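Local coordinates for protein alpha,alpha-trehalose-phosphate synthase (UDP-forming) (Burkholderia xenovorans, PDB 5V0T) that binds uridine-5'-diphosphate and 6-O-phosphono-alpha-D-glucopyranose as a member of glycosyltransferase family 20 with the two-domain GT-B fold, at residues A360-G369 with V381-P391; W95-L104 with V275-G283. One frame throughout, in Å; residues are numbered along the deposited sequence.

Contact 1: A360-G369 with V381-P391; sequences AALFRTAHVG and VAKEYVSAQDP. With UDP (uridine-5'-diphosphate), chain I.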
loop_
_atom_site.group_PDB
_atom_site.type_symbol
_atom_site.label_atom_id
_atom_site.label_comp_id
_atom_site.label_asym_id
_atom_site.label_seq_id
_atom_site.Cartn_x
_atom_site.Cartn_y
_atom_site.Cartn_z
ATOM N N ALA A 360 -12.749 -2.083 -10.262
ATOM C CA ALA A 360 -12.969 -3.522 -10.301
ATOM C C ALA A 360 -13.646 -3.938 -11.599
ATOM O O ALA A 360 -13.251 -4.929 -12.220
ATOM C CB ALA A 360 -13.802 -3.959 -9.092
ATOM N N ALA A 361 -14.685 -3.202 -12.015
ATOM C CA ALA A 361 -15.365 -3.517 -13.268
ATOM C C ALA A 361 -14.410 -3.429 -14.449
ATOM O O ALA A 361 -14.443 -4.285 -15.339
ATOM C CB ALA A 361 -16.562 -2.581 -13.478
ATOM N N LEU A 362 -13.533 -2.414 -14.460
ATOM C CA LEU A 362 -12.577 -2.246 -15.557
ATOM C C LEU A 362 -11.482 -3.307 -15.518
ATOM O O LEU A 362 -11.058 -3.804 -16.570
ATOM C CB LEU A 362 -11.957 -0.847 -15.506
ATOM C CG LEU A 362 -12.937 0.301 -15.793
ATOM C CD1 LEU A 362 -12.280 1.640 -15.537
ATOM C CD2 LEU A 362 -13.432 0.219 -17.222
ATOM N N PHE A 363 -11.013 -3.667 -14.321
ATOM C CA PHE A 363 -10.019 -4.735 -14.202
ATOM C C PHE A 363 -10.473 -5.983 -14.950
ATOM O O PHE A 363 -9.674 -6.645 -15.623
ATOM C CB PHE A 363 -9.777 -5.085 -12.727
ATOM C CG PHE A 363 -8.884 -4.113 -11.970
ATOM C CD1 PHE A 363 -7.919 -3.368 -12.611
ATOM C CD2 PHE A 363 -9.017 -3.986 -10.584
ATOM C CE1 PHE A 363 -7.098 -2.492 -11.892
ATOM C CE2 PHE A 363 -8.205 -3.112 -9.852
ATOM C CZ PHE A 363 -7.244 -2.365 -10.508
ATOM N N ARG A 364 -11.762 -6.317 -14.839
ATOM C CA ARG A 364 -12.316 -7.519 -15.457
ATOM C C ARG A 364 -12.263 -7.471 -16.985
ATOM O O ARG A 364 -12.302 -8.526 -17.625
ATOM C CB ARG A 364 -13.765 -7.718 -14.971
ATOM C CG ARG A 364 -14.459 -9.056 -15.325
ATOM C CD ARG A 364 -15.789 -9.145 -14.568
ATOM N NE ARG A 364 -16.512 -10.415 -14.717
ATOM C CZ ARG A 364 -16.453 -11.423 -13.844
ATOM N NH1 ARG A 364 -15.682 -11.338 -12.755
ATOM N NH2 ARG A 364 -17.158 -12.527 -14.063
ATOM N N THR A 365 -12.164 -6.285 -17.584
ATOM C CA THR A 365 -12.046 -6.179 -19.033
ATOM C C THR A 365 -10.604 -6.108 -19.526
ATOM O O THR A 365 -10.390 -6.079 -20.737
ATOM C CB THR A 365 -12.786 -4.937 -19.547
ATOM O OG1 THR A 365 -11.964 -3.787 -19.331
ATOM C CG2 THR A 365 -14.099 -4.741 -18.811
ATOM N N ALA A 366 -9.617 -6.056 -18.632
ATOM C CA ALA A 366 -8.227 -5.829 -19.011
ATOM C C ALA A 366 -7.501 -7.157 -19.215
ATOM O O ALA A 366 -7.408 -7.972 -18.288
ATOM C CB ALA A 366 -7.518 -4.994 -17.941
ATOM N N HIS A 367 -6.966 -7.358 -20.425
ATOM C CA HIS A 367 -6.213 -8.574 -20.735
ATOM C C HIS A 367 -4.962 -8.702 -19.882
ATOM O O HIS A 367 -4.499 -9.823 -19.616
ATOM C CB HIS A 367 -5.830 -8.573 -22.215
ATOM C CG HIS A 367 -7.009 -8.495 -23.118
ATOM N ND1 HIS A 367 -7.669 -7.312 -23.370
ATOM C CD2 HIS A 367 -7.685 -9.460 -23.784
ATOM C CE1 HIS A 367 -8.700 -7.552 -24.162
ATOM N NE2 HIS A 367 -8.730 -8.846 -24.428
ATOM N N VAL A 368 -4.410 -7.577 -19.441
ATOM C CA VAL A 368 -3.183 -7.571 -18.651
ATOM C C VAL A 368 -3.336 -6.583 -17.499
ATOM O O VAL A 368 -3.701 -5.413 -17.731
ATOM C CB VAL A 368 -1.944 -7.207 -19.492
ATOM C CG1 VAL A 368 -0.690 -7.238 -18.605
ATOM C CG2 VAL A 368 -1.799 -8.171 -20.677
ATOM N N GLY A 369 -3.085 -7.052 -16.293
ATOM C CA GLY A 369 -2.934 -6.191 -15.125
ATOM C C GLY A 369 -1.456 -5.933 -14.901
ATOM O O GLY A 369 -0.679 -6.865 -14.672
ATOM N N VAL A 381 -3.765 -3.506 -5.382
ATOM C CA VAL A 381 -4.252 -3.477 -6.757
ATOM C C VAL A 381 -3.959 -4.800 -7.450
ATOM O O VAL A 381 -4.784 -5.315 -8.206
ATOM C CB VAL A 381 -3.649 -2.279 -7.517
ATOM C CG1 VAL A 381 -3.633 -2.537 -9.054
ATOM C CG2 VAL A 381 -4.425 -0.979 -7.178
ATOM N N ALA A 382 -2.793 -5.386 -7.187
ATOM C CA ALA A 382 -2.484 -6.689 -7.777
ATOM C C ALA A 382 -3.506 -7.741 -7.352
ATOM O O ALA A 382 -3.959 -8.550 -8.174
ATOM C CB ALA A 382 -1.069 -7.131 -7.383
ATOM N N LYS A 383 -3.860 -7.765 -6.057
ATOM C CA LYS A 383 -4.810 -8.755 -5.567
ATOM C C LYS A 383 -6.214 -8.469 -6.086
ATOM O O LYS A 383 -6.966 -9.399 -6.406
ATOM C CB LYS A 383 -4.789 -8.800 -4.035
ATOM C CG LYS A 383 -3.425 -9.245 -3.489
ATOM C CD LYS A 383 -3.457 -9.524 -1.992
ATOM C CE LYS A 383 -2.140 -10.140 -1.527
ATOM N NZ LYS A 383 -2.209 -10.502 -0.081
ATOM N N GLU A 384 -6.569 -7.184 -6.190
ATOM C CA GLU A 384 -7.856 -6.785 -6.751
ATOM C C GLU A 384 -7.959 -7.123 -8.236
ATOM O O GLU A 384 -9.021 -7.564 -8.699
ATOM C CB GLU A 384 -8.074 -5.285 -6.522
ATOM C CG GLU A 384 -8.243 -4.912 -5.032
ATOM C CD GLU A 384 -8.185 -3.402 -4.776
ATOM O OE1 GLU A 384 -8.321 -2.995 -3.608
ATOM O OE2 GLU A 384 -7.999 -2.623 -5.733
ATOM N N TYR A 385 -6.891 -6.886 -9.007
ATOM C CA TYR A 385 -6.926 -7.230 -10.429
ATOM C C TYR A 385 -7.225 -8.715 -10.619
ATOM O O TYR A 385 -8.102 -9.092 -11.403
ATOM C CB TYR A 385 -5.609 -6.856 -11.136
ATOM C CG TYR A 385 -5.583 -7.393 -12.545
ATOM C CD1 TYR A 385 -6.216 -6.709 -13.578
ATOM C CD2 TYR A 385 -4.988 -8.627 -12.836
ATOM C CE1 TYR A 385 -6.255 -7.232 -14.882
ATOM C CE2 TYR A 385 -5.029 -9.158 -14.134
ATOM C CZ TYR A 385 -5.651 -8.446 -15.147
ATOM O OH TYR A 385 -5.684 -8.956 -16.429
ATOM N N VAL A 386 -6.513 -9.577 -9.895
ATOM C CA VAL A 386 -6.750 -11.007 -10.038
ATOM C C VAL A 386 -8.175 -11.357 -9.621
ATOM O O VAL A 386 -8.866 -12.129 -10.299
ATOM C CB VAL A 386 -5.713 -11.797 -9.224
ATOM C CG1 VAL A 386 -6.124 -13.258 -9.145
ATOM C CG2 VAL A 386 -4.316 -11.638 -9.839
ATOM N N SER A 387 -8.628 -10.799 -8.494
ATOM C CA SER A 387 -9.954 -11.107 -7.958
ATOM C C SER A 387 -11.073 -10.697 -8.910
ATOM O O SER A 387 -12.136 -11.320 -8.915
ATOM C CB SER A 387 -10.147 -10.393 -6.615
ATOM O OG SER A 387 -9.259 -10.881 -5.625
ATOM N N ALA A 388 -10.861 -9.641 -9.701
ATOM C CA ALA A 388 -11.918 -9.136 -10.572
ATOM C C ALA A 388 -12.160 -10.023 -11.790
ATOM O O ALA A 388 -13.210 -9.891 -12.435
ATOM C CB ALA A 388 -11.567 -7.715 -11.038
ATOM N N GLN A 389 -11.217 -10.907 -12.126
ATOM C CA GLN A 389 -11.244 -11.585 -13.414
ATOM C C GLN A 389 -12.438 -12.523 -13.540
ATOM O O GLN A 389 -12.917 -13.110 -12.564
ATOM C CB GLN A 389 -9.948 -12.374 -13.645
ATOM C CG GLN A 389 -8.723 -11.472 -13.774
ATOM C CD GLN A 389 -8.957 -10.367 -14.786
ATOM O OE1 GLN A 389 -9.186 -10.637 -15.972
ATOM N NE2 GLN A 389 -8.939 -9.115 -14.319
ATOM N N ASP A 390 -12.924 -12.643 -14.766
ATOM C CA ASP A 390 -13.897 -13.679 -15.095
ATOM C C ASP A 390 -13.156 -15.005 -15.194
ATOM O O ASP A 390 -12.285 -15.147 -16.055
ATOM C CB ASP A 390 -14.587 -13.333 -16.408
ATOM C CG ASP A 390 -15.587 -14.390 -16.875
ATOM O OD1 ASP A 390 -15.776 -15.440 -16.217
ATOM O OD2 ASP A 390 -16.198 -14.145 -17.937
ATOM N N PRO A 391 -13.446 -15.989 -14.338
ATOM C CA PRO A 391 -12.695 -17.253 -14.412
ATOM C C PRO A 391 -12.837 -17.958 -15.755
ATOM O O PRO A 391 -11.947 -18.727 -16.135
ATOM C CB PRO A 391 -13.287 -18.086 -13.264
ATOM C CG PRO A 391 -14.628 -17.463 -12.984
ATOM C CD PRO A 391 -14.436 -15.995 -13.247
HETATM N N1 UDP I . -7.743 2.983 -5.379
HETATM C C2 UDP I . -8.984 3.596 -5.448
HETATM N N3 UDP I . -9.100 4.569 -6.399
HETATM C C4 UDP I . -8.125 4.984 -7.279
HETATM C C5 UDP I . -6.866 4.299 -7.154
HETATM C C6 UDP I . -6.723 3.333 -6.234
HETATM O O2 UDP I . -9.910 3.307 -4.709
HETATM O O4 UDP I . -8.387 5.880 -8.091
HETATM C "C1'" UDP I . -7.569 1.924 -4.380
HETATM C "C2'" UDP I . -7.236 0.563 -4.986
HETATM O "O2'" UDP I . -8.431 -0.101 -5.360
HETATM C "C3'" UDP I . -6.521 -0.110 -3.812
HETATM C "C4'" UDP I . -5.778 1.061 -3.157
HETATM O "O4'" UDP I . -6.471 2.261 -3.565
HETATM O "O3'" UDP I . -7.422 -0.685 -2.871
HETATM C "C5'" UDP I . -4.318 1.176 -3.504
HETATM O "O5'" UDP I . -3.600 0.275 -2.640
HETATM P PA UDP I . -2.204 -0.338 -3.065
HETATM O O1A UDP I . -2.249 -0.868 -4.483
HETATM O O2A UDP I . -1.830 -1.320 -2.018
HETATM O O3A UDP I . -1.197 0.879 -3.080
HETATM P PB UDP I . -0.976 2.166 -2.182
HETATM O O1B UDP I . -1.389 1.710 -0.780
HETATM O O2B UDP I . 0.554 2.358 -2.236
HETATM O O3B UDP I . -1.746 3.328 -2.690
HETATM O O HOH W 1 -11.807 -11.253 -16.986
#
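Phe363 of helix 356-363 drops as a knob into a hole made by Val381, Glu384, Tyr385 and Ala388. Its CB lies 3.6 Å from Ala388 CB; with chi1 at -78° CG turns away from its own carbonyl carbon, laying one ring face over Tyr385 CA. Along the ring, CD1 meets Tyr385 CD1, CE2 comes to 4.0 Å from Glu384 CB, and CZ ends 3.9 Å from Val381 CG1. The Tyr385 ring presents its edge to the Phe363 face in an offset edge-to-face pair, planes at 79°. Gly369 CA sits over the centre of one Tyr385 face, and Gln389 NE2 near the rim of the other. Tyr385 OH donates to Ala366 O (2.7 Å). Phe363 O takes Gln389 NE2 at 2.9 Å and Ala366 N from opposite faces of its plane. The extended Arg364 chain brings NH1 to Ala388 O (2.9 Å). Glu384, also paired with Arg356, accepts both ribose hydroxyls of UDP. Helix 380-388 thus packs on helix 356-363 and the start of strand 368-371, which lies between strands 270-275 and 396-400; helix 380-388 also packs against helices 243-252 and 435-451 (Ala388 on Ala250, Val386 on Met445).

Contact 2: W95-L104 with V275-G283; sequences WPAFHYRADL and VDRLDYSKG. With UDP (uridine-5'-diphosphate), chain I; G6P (6-O-phosphono-alpha-D-glucopyranose), chain J; EDO (1,2-ethanediol), chain L.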
loop_
_atom_site.group_PDB
_atom_site.type_symbol
_atom_site.label_atom_id
_atom_site.label_comp_id
_atom_site.label_asym_id
_atom_site.label_seq_id
_atom_site.Cartn_x
_atom_site.Cartn_y
_atom_site.Cartn_z
ATOM N N TRP A 95 9.079 7.606 4.163
ATOM C CA TRP A 95 8.572 6.991 2.934
ATOM C C TRP A 95 9.679 6.744 1.919
ATOM O O TRP A 95 9.806 5.598 1.454
ATOM C CB TRP A 95 7.446 7.834 2.325
ATOM C CG TRP A 95 6.913 7.218 1.044
ATOM C CD1 TRP A 95 7.355 7.454 -0.220
ATOM C CD2 TRP A 95 5.854 6.256 0.929
ATOM N NE1 TRP A 95 6.640 6.693 -1.126
ATOM C CE2 TRP A 95 5.704 5.962 -0.445
ATOM C CE3 TRP A 95 4.996 5.637 1.854
ATOM C CZ2 TRP A 95 4.738 5.060 -0.922
ATOM C CZ3 TRP A 95 4.026 4.744 1.377
ATOM C CH2 TRP A 95 3.917 4.459 0.004
ATOM N N PRO A 96 10.516 7.727 1.548
ATOM C CA PRO A 96 11.584 7.412 0.582
ATOM C C PRO A 96 12.589 6.407 1.119
ATOM O O PRO A 96 13.019 5.521 0.371
ATOM C CB PRO A 96 12.222 8.777 0.287
ATOM C CG PRO A 96 11.796 9.663 1.410
ATOM C CD PRO A 96 10.466 9.168 1.859
ATOM N N ALA A 97 12.948 6.491 2.406
ATOM C CA ALA A 97 13.985 5.609 2.946
ATOM C C ALA A 97 13.524 4.158 2.953
ATOM O O ALA A 97 14.275 3.255 2.562
ATOM C CB ALA A 97 14.370 6.046 4.359
ATOM N N PHE A 98 12.288 3.920 3.398
ATOM C CA PHE A 98 11.748 2.571 3.509
ATOM C C PHE A 98 11.404 1.985 2.145
ATOM O O PHE A 98 11.266 0.764 2.024
ATOM C CB PHE A 98 10.492 2.561 4.395
ATOM C CG PHE A 98 10.768 2.638 5.880
ATOM C CD1 PHE A 98 11.705 3.533 6.398
ATOM C CD2 PHE A 98 10.056 1.842 6.763
ATOM C CE1 PHE A 98 11.947 3.609 7.762
ATOM C CE2 PHE A 98 10.287 1.913 8.132
ATOM C CZ PHE A 98 11.228 2.801 8.633
ATOM N N HIS A 99 11.257 2.827 1.119
ATOM C CA HIS A 99 11.108 2.353 -0.250
ATOM C C HIS A 99 12.431 2.370 -1.025
ATOM O O HIS A 99 12.427 2.400 -2.265
ATOM C CB HIS A 99 10.020 3.168 -0.946
ATOM C CG HIS A 99 8.651 2.871 -0.418
ATOM N ND1 HIS A 99 8.117 3.521 0.678
ATOM C CD2 HIS A 99 7.729 1.951 -0.795
ATOM C CE1 HIS A 99 6.918 3.030 0.940
ATOM N NE2 HIS A 99 6.649 2.090 0.048
ATOM N N TYR A 100 13.564 2.342 -0.310
ATOM C CA TYR A 100 14.891 2.187 -0.919
ATOM C C TYR A 100 15.220 3.366 -1.834
ATOM O O TYR A 100 15.840 3.210 -2.885
ATOM C CB TYR A 100 15.000 0.851 -1.672
ATOM C CG TYR A 100 15.028 -0.373 -0.766
ATOM C CD1 TYR A 100 13.895 -0.783 -0.072
ATOM C CD2 TYR A 100 16.189 -1.129 -0.618
ATOM C CE1 TYR A 100 13.916 -1.914 0.756
ATOM C CE2 TYR A 100 16.224 -2.264 0.212
ATOM C CZ TYR A 100 15.085 -2.647 0.893
ATOM O OH TYR A 100 15.114 -3.757 1.711
ATOM N N ARG A 101 14.775 4.560 -1.443
ATOM C CA ARG A 101 15.110 5.763 -2.190
ATOM C C ARG A 101 15.864 6.749 -1.305
ATOM O O ARG A 101 15.390 7.863 -1.069
ATOM C CB ARG A 101 13.857 6.422 -2.775
ATOM C CG ARG A 101 13.217 5.625 -3.926
ATOM C CD ARG A 101 14.222 5.349 -5.070
ATOM N NE ARG A 101 14.714 6.569 -5.703
ATOM C CZ ARG A 101 14.074 7.202 -6.686
ATOM N NH1 ARG A 101 12.905 6.747 -7.137
ATOM N NH2 ARG A 101 14.596 8.297 -7.217
ATOM N N ALA A 102 17.051 6.362 -0.831
ATOM C CA ALA A 102 17.819 7.283 0.000
ATOM C C ALA A 102 18.191 8.541 -0.765
ATOM O O ALA A 102 18.377 9.595 -0.152
ATOM C CB ALA A 102 19.067 6.589 0.551
ATOM N N ASP A 103 18.246 8.465 -2.097
ATOM C CA ASP A 103 18.529 9.648 -2.904
ATOM C C ASP A 103 17.456 10.719 -2.754
ATOM O O ASP A 103 17.739 11.904 -2.953
ATOM C CB ASP A 103 18.654 9.261 -4.373
ATOM C CG ASP A 103 17.374 8.640 -4.923
ATOM O OD1 ASP A 103 16.964 7.560 -4.435
ATOM O OD2 ASP A 103 16.786 9.231 -5.852
ATOM N N LEU A 104 16.215 10.327 -2.471
ATOM C CA LEU A 104 15.126 11.280 -2.287
ATOM C C LEU A 104 14.908 11.636 -0.827
ATOM O O LEU A 104 14.198 12.604 -0.533
ATOM C CB LEU A 104 13.825 10.720 -2.872
ATOM C CG LEU A 104 13.804 10.408 -4.377
ATOM C CD1 LEU A 104 12.470 9.755 -4.782
ATOM C CD2 LEU A 104 14.085 11.652 -5.230
ATOM N N VAL A 275 -3.255 0.846 -12.220
ATOM C CA VAL A 275 -3.866 1.782 -11.274
ATOM C C VAL A 275 -2.866 1.997 -10.150
ATOM O O VAL A 275 -2.556 1.051 -9.419
ATOM C CB VAL A 275 -5.184 1.261 -10.677
ATOM C CG1 VAL A 275 -5.722 2.283 -9.693
ATOM C CG2 VAL A 275 -6.220 0.950 -11.762
ATOM N N ASP A 276 -2.371 3.231 -10.000
ATOM C CA ASP A 276 -1.317 3.548 -9.035
ATOM C C ASP A 276 -1.452 4.997 -8.607
ATOM O O ASP A 276 -1.505 5.868 -9.473
ATOM C CB ASP A 276 0.095 3.397 -9.636
ATOM C CG ASP A 276 0.350 2.050 -10.267
ATOM O OD1 ASP A 276 -0.203 1.782 -11.357
ATOM O OD2 ASP A 276 1.155 1.275 -9.694
ATOM N N ARG A 277 -1.430 5.281 -7.299
ATOM C CA ARG A 277 -1.067 6.640 -6.898
ATOM C C ARG A 277 0.196 7.035 -7.662
ATOM O O ARG A 277 1.078 6.201 -7.889
ATOM C CB ARG A 277 -0.829 6.723 -5.385
ATOM C CG ARG A 277 -2.085 6.602 -4.502
ATOM C CD ARG A 277 -1.715 6.766 -2.993
ATOM N NE ARG A 277 -0.677 5.805 -2.634
ATOM C CZ ARG A 277 0.616 6.094 -2.508
ATOM N NH1 ARG A 277 1.054 7.341 -2.648
ATOM N NH2 ARG A 277 1.469 5.123 -2.232
ATOM N N LEU A 278 0.272 8.287 -8.120
ATOM C CA LEU A 278 1.448 8.707 -8.889
ATOM C C LEU A 278 2.590 8.994 -7.906
ATOM O O LEU A 278 2.987 10.131 -7.635
ATOM C CB LEU A 278 1.134 9.891 -9.804
ATOM C CG LEU A 278 1.947 9.925 -11.116
ATOM C CD1 LEU A 278 1.489 11.043 -12.061
ATOM C CD2 LEU A 278 3.463 10.103 -10.833
ATOM N N ASP A 279 3.128 7.900 -7.385
ATOM C CA ASP A 279 4.200 7.879 -6.409
ATOM C C ASP A 279 5.479 7.387 -7.090
ATOM O O ASP A 279 5.426 6.507 -7.954
ATOM C CB ASP A 279 3.788 6.958 -5.249
ATOM C CG ASP A 279 4.636 7.147 -4.011
ATOM O OD1 ASP A 279 5.881 7.018 -4.083
ATOM O OD2 ASP A 279 4.044 7.446 -2.952
ATOM N N TYR A 280 6.636 7.944 -6.707
ATOM C CA TYR A 280 7.880 7.432 -7.282
ATOM C C TYR A 280 8.151 5.974 -6.894
ATOM O O TYR A 280 8.931 5.292 -7.567
ATOM C CB TYR A 280 9.066 8.328 -6.884
ATOM C CG TYR A 280 9.142 8.692 -5.416
ATOM C CD1 TYR A 280 9.559 7.772 -4.468
ATOM C CD2 TYR A 280 8.787 9.961 -4.982
ATOM C CE1 TYR A 280 9.646 8.118 -3.115
ATOM C CE2 TYR A 280 8.849 10.310 -3.647
ATOM C CZ TYR A 280 9.282 9.390 -2.722
ATOM O OH TYR A 280 9.348 9.769 -1.400
ATOM N N SER A 281 7.508 5.463 -5.847
ATOM C CA SER A 281 7.679 4.052 -5.500
ATOM C C SER A 281 7.076 3.103 -6.534
ATOM O O SER A 281 7.409 1.914 -6.526
ATOM C CB SER A 281 7.030 3.767 -4.140
ATOM O OG SER A 281 5.609 3.889 -4.273
ATOM N N LYS A 282 6.197 3.585 -7.417
ATOM C CA LYS A 282 5.393 2.697 -8.261
ATOM C C LYS A 282 6.063 2.334 -9.590
ATOM O O LYS A 282 5.483 1.579 -10.383
ATOM C CB LYS A 282 4.027 3.337 -8.506
ATOM C CG LYS A 282 3.251 3.585 -7.188
ATOM C CD LYS A 282 2.731 2.281 -6.585
ATOM C CE LYS A 282 1.951 2.537 -5.261
ATOM N NZ LYS A 282 1.513 1.259 -4.582
ATOM N N GLY A 283 7.278 2.810 -9.827
ATOM C CA GLY A 283 8.022 2.467 -11.032
ATOM C C GLY A 283 7.313 2.802 -12.327
ATOM O O GLY A 283 7.421 2.050 -13.304
HETATM N N1 UDP I . -7.743 2.983 -5.379
HETATM C C2 UDP I . -8.984 3.596 -5.448
HETATM N N3 UDP I . -9.100 4.569 -6.399
HETATM C C4 UDP I . -8.125 4.984 -7.279
HETATM C C5 UDP I . -6.866 4.299 -7.154
HETATM C C6 UDP I . -6.723 3.333 -6.234
HETATM O O2 UDP I . -9.910 3.307 -4.709
HETATM O O4 UDP I . -8.387 5.880 -8.091
HETATM C "C1'" UDP I . -7.569 1.924 -4.380
HETATM C "C2'" UDP I . -7.236 0.563 -4.986
HETATM O "O2'" UDP I . -8.431 -0.101 -5.360
HETATM C "C3'" UDP I . -6.521 -0.110 -3.812
HETATM C "C4'" UDP I . -5.778 1.061 -3.157
HETATM O "O4'" UDP I . -6.471 2.261 -3.565
HETATM O "O3'" UDP I . -7.422 -0.685 -2.871
HETATM C "C5'" UDP I . -4.318 1.176 -3.504
HETATM O "O5'" UDP I . -3.600 0.275 -2.640
HETATM P PA UDP I . -2.204 -0.338 -3.065
HETATM O O1A UDP I . -2.249 -0.868 -4.483
HETATM O O2A UDP I . -1.830 -1.320 -2.018
HETATM O O3A UDP I . -1.197 0.879 -3.080
HETATM P PB UDP I . -0.976 2.166 -2.182
HETATM O O1B UDP I . -1.389 1.710 -0.780
HETATM O O2B UDP I . 0.554 2.358 -2.236
HETATM O O3B UDP I . -1.746 3.328 -2.690
HETATM C C1 G6P J . 0.090 3.947 1.492
HETATM C C2 G6P J . 0.459 4.084 2.960
HETATM C C3 G6P J . -0.750 4.553 3.774
HETATM C C4 G6P J . -1.293 5.848 3.163
HETATM C C5 G6P J . -1.605 5.624 1.682
HETATM C C6 G6P J . -2.194 6.891 1.061
HETATM O O1 G6P J . -0.924 2.953 1.408
HETATM O O2 G6P J . 0.958 2.825 3.447
HETATM O O3 G6P J . -0.306 4.799 5.118
HETATM O O4 G6P J . -2.505 6.237 3.839
HETATM O O5 G6P J . -0.420 5.194 0.992
HETATM O O6 G6P J . -1.300 7.999 1.265
HETATM P P G6P J . -1.829 9.314 2.031
HETATM O O1P G6P J . -2.764 10.010 1.074
HETATM O O2P G6P J . -0.574 10.073 2.360
HETATM O O3P G6P J . -2.553 8.790 3.250
HETATM C C1 EDO L . 18.649 1.737 -2.542
HETATM O O1 EDO L . 19.662 1.326 -3.477
HETATM C C2 EDO L . 19.261 2.543 -1.390
HETATM O O2 EDO L . 18.308 3.472 -0.840
HETATM O O HOH W 2 11.145 4.752 -6.145
#
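In this buried side-chain contact Trp95 and Tyr280 join the end of helix 79-98, with the turn that follows it, to the loop leading from strand 270-275 to helix 284-297, beside both bound ligands. The indole NE1 of Trp95 donates to Asp279 OD1 (3.1 Å, 146° at the hydrogen), meeting that oxygen on its syn side, while Ser281 N holds the same oxygen from the anti side and closes an Asx turn. Asp279 OD2 uses its anti lone pair for Arg277 NH1 (3.0 Å) and is also bonded to Tyr321 OH, an arrangement that would keep the carboxylate from rotating. Trp95 CD1 approaches Tyr280 OH to 3.3 Å, the two rings lying obliquely at 68°. A chi1 of 47° sets Tyr280 CG between its backbone N and carbonyl carbon, where the ring meets both Trp95 CD1 and Leu104 CD1. Leu104 CD1 stands over the centre of a Tyr280 face, 3.4 Å from the ring centroid, and the same methyl lies 3.5 Å above the Arg101 guanidinium plane, over its centre. Between the domains of a GT-B fold lies the ligand cleft, and the loop reaches into it: Arg277 NE and NH2 bond to UDP O3B and O2B, the first at 2.7 Å, and Lys282 NZ, also paired with Asp376, bonds to O2B and O3A. One face of the Arg277 guanidinium lies against O5 of G6P. A Schellman motif with Tyr100 at C-prime ends the helix. His99 ND1 bonds back to Trp95 O, and His99 CD2 touches Ser281 CB at 3.9 Å.

In the fold
The centres of contacts 1 and 2 lie about 24 Å apart, and both segments of contact 2 precede those of contact 1 along the chain. Contact 1 lies in the beta-alpha-beta unit strand 368-371, helix 380-388, strand 396-400 of the six-stranded parallel sheet. Contact 2 ties helix 79-98 to the loop after strand 270-275, the strand next to 368-371. The two meet where Phe363 CE1 packs 3.6 Å from Val275 CG2 and Val381 CG2 rests against Val275 O. Contact 1 grips the ribose and O1A of UDP; contact 2 holds its terminal phosphate and bridging O3A, with Val275 beside the uracil. Contact 2 connects the two halves across the cleft and contact 1 lies within the C-terminal half, as expected of a GT-B fold.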